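Local coordinates for protein aspartate--tRNA(Asp/Asn) ligase (Sulfolobus tokodaii, PDB 1WYD) that probably activates L-aspartate with ATP and transfers it to the acceptor end of both tRNA(Asp) and tRNA(Asn), at residues R127-A132 with L261-Y266. Sequence-based numbering, arbitrary orientation.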
ATOM      1  N   ARG B 127      -6.269  22.621  -6.710  1.00 41.08           N
ATOM      2  CA  ARG B 127      -7.555  23.249  -6.596  1.00 42.35           C
ATOM      3  C   ARG B 127      -8.268  22.591  -5.404  1.00 42.48           C
ATOM      4  O   ARG B 127      -8.094  21.392  -5.150  1.00 41.94           O
ATOM      5  CB  ARG B 127      -8.369  23.059  -7.868  1.00 42.47           C
ATOM      6  CG  ARG B 127      -8.004  23.949  -9.035  1.00 45.38           C
ATOM      7  CD  ARG B 127      -8.996  23.876 -10.185  1.00 46.06           C
ATOM      8  NE  ARG B 127      -8.960  22.522 -10.732  1.00 51.09           N
ATOM      9  CZ  ARG B 127      -9.918  21.592 -10.614  1.00 52.31           C
ATOM     10  NH1 ARG B 127     -11.081  21.846  -9.971  1.00 53.92           N
ATOM     11  NH2 ARG B 127      -9.711  20.397 -11.157  1.00 50.41           N
ATOM     12  N   GLN B 128      -9.088  23.365  -4.695  1.00 43.81           N
ATOM     13  CA  GLN B 128      -9.805  22.844  -3.510  1.00 44.14           C
ATOM     14  C   GLN B 128     -10.410  21.478  -3.782  1.00 43.80           C
ATOM     15  O   GLN B 128     -10.124  20.510  -3.082  1.00 44.19           O
ATOM     16  CB  GLN B 128     -10.845  23.843  -3.016  1.00 44.73           C
ATOM     17  CG  GLN B 128     -10.250  25.022  -2.231  1.00 47.83           C
ATOM     18  CD  GLN B 128      -9.304  24.576  -1.133  1.00 50.88           C
ATOM     19  OE1 GLN B 128      -9.746  24.117  -0.076  1.00 55.81           O
ATOM     20  NE2 GLN B 128      -8.007  24.711  -1.371  1.00 52.98           N
ATOM     21  N   GLU B 129     -11.188  21.397  -4.846  1.00 44.94           N
ATOM     22  CA  GLU B 129     -11.859  20.180  -5.277  1.00 46.20           C
ATOM     23  C   GLU B 129     -10.935  18.950  -5.387  1.00 45.10           C
ATOM     24  O   GLU B 129     -11.297  17.865  -4.951  1.00 44.97           O
ATOM     25  CB  GLU B 129     -12.558  20.432  -6.623  1.00 47.42           C
ATOM     26  CG  GLU B 129     -13.720  21.428  -6.618  1.00 55.04           C
ATOM     27  CD  GLU B 129     -13.323  22.912  -6.441  1.00 63.87           C
ATOM     28  OE1 GLU B 129     -12.215  23.336  -6.864  1.00 64.97           O
ATOM     29  OE2 GLU B 129     -14.156  23.687  -5.875  1.00 69.17           O
ATOM     30  N   MET B 130      -9.751  19.117  -5.969  1.00 44.00           N
ATOM     31  CA  MET B 130      -8.857  17.987  -6.170  1.00 43.40           C
ATOM     32  C   MET B 130      -8.203  17.638  -4.848  1.00 42.56           C
ATOM     33  O   MET B 130      -8.112  16.459  -4.470  1.00 42.42           O
ATOM     34  CB  MET B 130      -7.795  18.298  -7.235  1.00 43.34           C
ATOM     35  CG  MET B 130      -8.342  18.267  -8.631  1.00 46.57           C
ATOM     36  SD  MET B 130      -9.196  16.682  -8.975  1.00 53.64           S
ATOM     37  CE  MET B 130     -10.652  17.332 -10.071  1.00 54.37           C
ATOM     38  N   GLN B 131      -7.747  18.668  -4.157  1.00 41.45           N
ATOM     39  CA  GLN B 131      -7.250  18.509  -2.792  1.00 41.79           C
ATOM     40  C   GLN B 131      -8.186  17.671  -1.924  1.00 41.23           C
ATOM     41  O   GLN B 131      -7.725  16.767  -1.231  1.00 41.03           O
ATOM     42  CB  GLN B 131      -6.959  19.878  -2.157  1.00 41.57           C
ATOM     43  CG  GLN B 131      -5.691  20.431  -2.686  1.00 41.22           C
ATOM     44  CD  GLN B 131      -4.947  21.352  -1.747  1.00 44.40           C
ATOM     45  OE1 GLN B 131      -4.473  22.408  -2.173  1.00 47.47           O
ATOM     46  NE2 GLN B 131      -4.795  20.952  -0.499  1.00 47.02           N
ATOM     47  N   ALA B 132      -9.494  17.911  -2.038  1.00 41.63           N
ATOM     48  CA  ALA B 132     -10.505  17.149  -1.272  1.00 41.88           C
ATOM     49  C   ALA B 132     -10.545  15.673  -1.686  1.00 41.97           C
ATOM     50  O   ALA B 132     -10.733  14.770  -0.855  1.00 41.65           O
ATOM     51  CB  ALA B 132     -11.873  17.777  -1.426  1.00 40.72           C
ATOM     52  N   LEU B 261     -16.234  16.839   1.756  1.00 49.27           N
ATOM     53  CA  LEU B 261     -17.547  16.635   1.149  1.00 49.16           C
ATOM     54  C   LEU B 261     -18.298  17.950   0.857  1.00 49.43           C
ATOM     55  O   LEU B 261     -19.010  18.090  -0.173  1.00 48.94           O
ATOM     56  CB  LEU B 261     -18.395  15.731   2.037  1.00 49.18           C
ATOM     57  CG  LEU B 261     -18.005  14.250   2.076  1.00 48.31           C
ATOM     58  CD1 LEU B 261     -18.721  13.552   3.195  1.00 49.83           C
ATOM     59  CD2 LEU B 261     -18.317  13.551   0.737  1.00 45.35           C
ATOM     60  N   LYS B 262     -18.131  18.904   1.774  1.00 49.39           N
ATOM     61  CA  LYS B 262     -18.693  20.238   1.641  1.00 49.38           C
ATOM     62  C   LYS B 262     -18.139  20.893   0.364  1.00 48.35           C
ATOM     63  O   LYS B 262     -18.906  21.266  -0.513  1.00 47.63           O
ATOM     64  CB  LYS B 262     -18.405  21.047   2.907  1.00 49.90           C
ATOM     65  CG  LYS B 262     -19.356  22.185   3.187  1.00 53.03           C
ATOM     66  CD  LYS B 262     -18.646  23.381   3.877  1.00 57.39           C
ATOM     67  CE  LYS B 262     -19.506  24.668   3.789  1.00 59.47           C
ATOM     68  NZ  LYS B 262     -18.893  25.882   4.408  1.00 62.23           N
ATOM     69  N   ILE B 263     -16.820  20.985   0.244  1.00 47.59           N
ATOM     70  CA  ILE B 263     -16.186  21.469  -0.999  1.00 47.59           C
ATOM     71  C   ILE B 263     -16.680  20.743  -2.260  1.00 47.84           C
ATOM     72  O   ILE B 263     -16.783  21.343  -3.329  1.00 48.48           O
ATOM     73  CB  ILE B 263     -14.659  21.358  -0.878  1.00 47.66           C
ATOM     74  CG1 ILE B 263     -14.134  22.446   0.074  1.00 45.93           C
ATOM     75  CG2 ILE B 263     -13.960  21.369  -2.269  1.00 47.33           C
ATOM     76  CD1 ILE B 263     -12.987  21.977   0.916  1.00 46.75           C
ATOM     77  N   LEU B 264     -17.029  19.470  -2.114  1.00 47.87           N
ATOM     78  CA  LEU B 264     -17.483  18.634  -3.225  1.00 48.00           C
ATOM     79  C   LEU B 264     -19.003  18.644  -3.537  1.00 47.79           C
ATOM     80  O   LEU B 264     -19.452  18.064  -4.540  1.00 45.52           O
ATOM     81  CB  LEU B 264     -17.010  17.189  -2.984  1.00 47.95           C
ATOM     82  CG  LEU B 264     -15.502  16.922  -3.099  1.00 48.86           C
ATOM     83  CD1 LEU B 264     -15.108  15.586  -2.418  1.00 46.43           C
ATOM     84  CD2 LEU B 264     -15.034  17.002  -4.550  1.00 48.82           C
ATOM     85  N   ASN B 265     -19.788  19.276  -2.661  1.00 48.79           N
ATOM     86  CA  ASN B 265     -21.259  19.244  -2.749  1.00 49.19           C
ATOM     87  C   ASN B 265     -21.808  17.836  -2.872  1.00 49.19           C
ATOM     88  O   ASN B 265     -22.609  17.532  -3.750  1.00 49.24           O
ATOM     89  CB  ASN B 265     -21.735  20.091  -3.925  1.00 49.86           C
ATOM     90  CG  ASN B 265     -21.197  21.470  -3.865  1.00 52.23           C
ATOM     91  OD1 ASN B 265     -21.741  22.320  -3.158  1.00 57.86           O
ATOM     92  ND2 ASN B 265     -20.105  21.714  -4.573  1.00 54.44           N
ATOM     93  N   TYR B 266     -21.362  16.956  -1.993  1.00 49.58           N
ATOM     94  CA  TYR B 266     -21.599  15.540  -2.212  1.00 49.62           C
ATOM     95  C   TYR B 266     -21.842  14.829  -0.887  1.00 50.89           C
ATOM     96  O   TYR B 266     -21.263  15.174   0.140  1.00 50.82           O
ATOM     97  CB  TYR B 266     -20.424  14.897  -3.019  1.00 48.08           C
ATOM     98  CG  TYR B 266     -20.701  13.459  -3.408  1.00 45.42           C
ATOM     99  CD1 TYR B 266     -21.589  13.153  -4.447  1.00 40.50           C
ATOM    100  CD2 TYR B 266     -20.131  12.414  -2.695  1.00 42.10           C
ATOM    101  CE1 TYR B 266     -21.881  11.846  -4.768  1.00 43.70           C
ATOM    102  CE2 TYR B 266     -20.406  11.093  -2.998  1.00 42.92           C
ATOM    103  CZ  TYR B 266     -21.269  10.802  -4.031  1.00 46.16           C
ATOM    104  OH  TYR B 266     -21.535   9.472  -4.318  1.00 48.21           O
TER
HETATM  105  O   HOH W   1     -16.887  23.803  -4.190  1.00 63.74           O
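Ile263 and Leu264, at the closing turn of helix 258-264, pack on the first turn of helix 128-150 in the class II catalytic domain, a small example of how a helix start and a helix end join through branched side chains without a direct hydrogen bond. Ile263 can be followed outward. From its CB, the CG2 branch stands anti to the backbone N and rests against the first turn, Ile263 CG2 lying 3.8 Å from Glu129 N and 4.0 Å from Gln128 CB. The other branch, through CG1, carries Ile263 CD1 to within 4.0 Å of Gln128 OE1; the Gln128 chain, bent at chi2 (-50°), passes at a slant to the isoleucine. Leu264 packs on the same opening turn, Leu264 CD1 4.0 Å from Ala132 CB and CD2 near Glu129 O. Helix 128-150 begins at Arg127, its N-cap, which also makes a salt bridge with Asp124. Helix 258-264 ends in a Schellman motif, with Asn265 at positive phi (51°), Tyr266 N bonded back to Leu261 O and Asn265 N to Lys262 O. Beside this packing, one water joins the two helices: it donates to Ile263 O at 2.6 Å and to Glu129 OE2 at 3.2 Å.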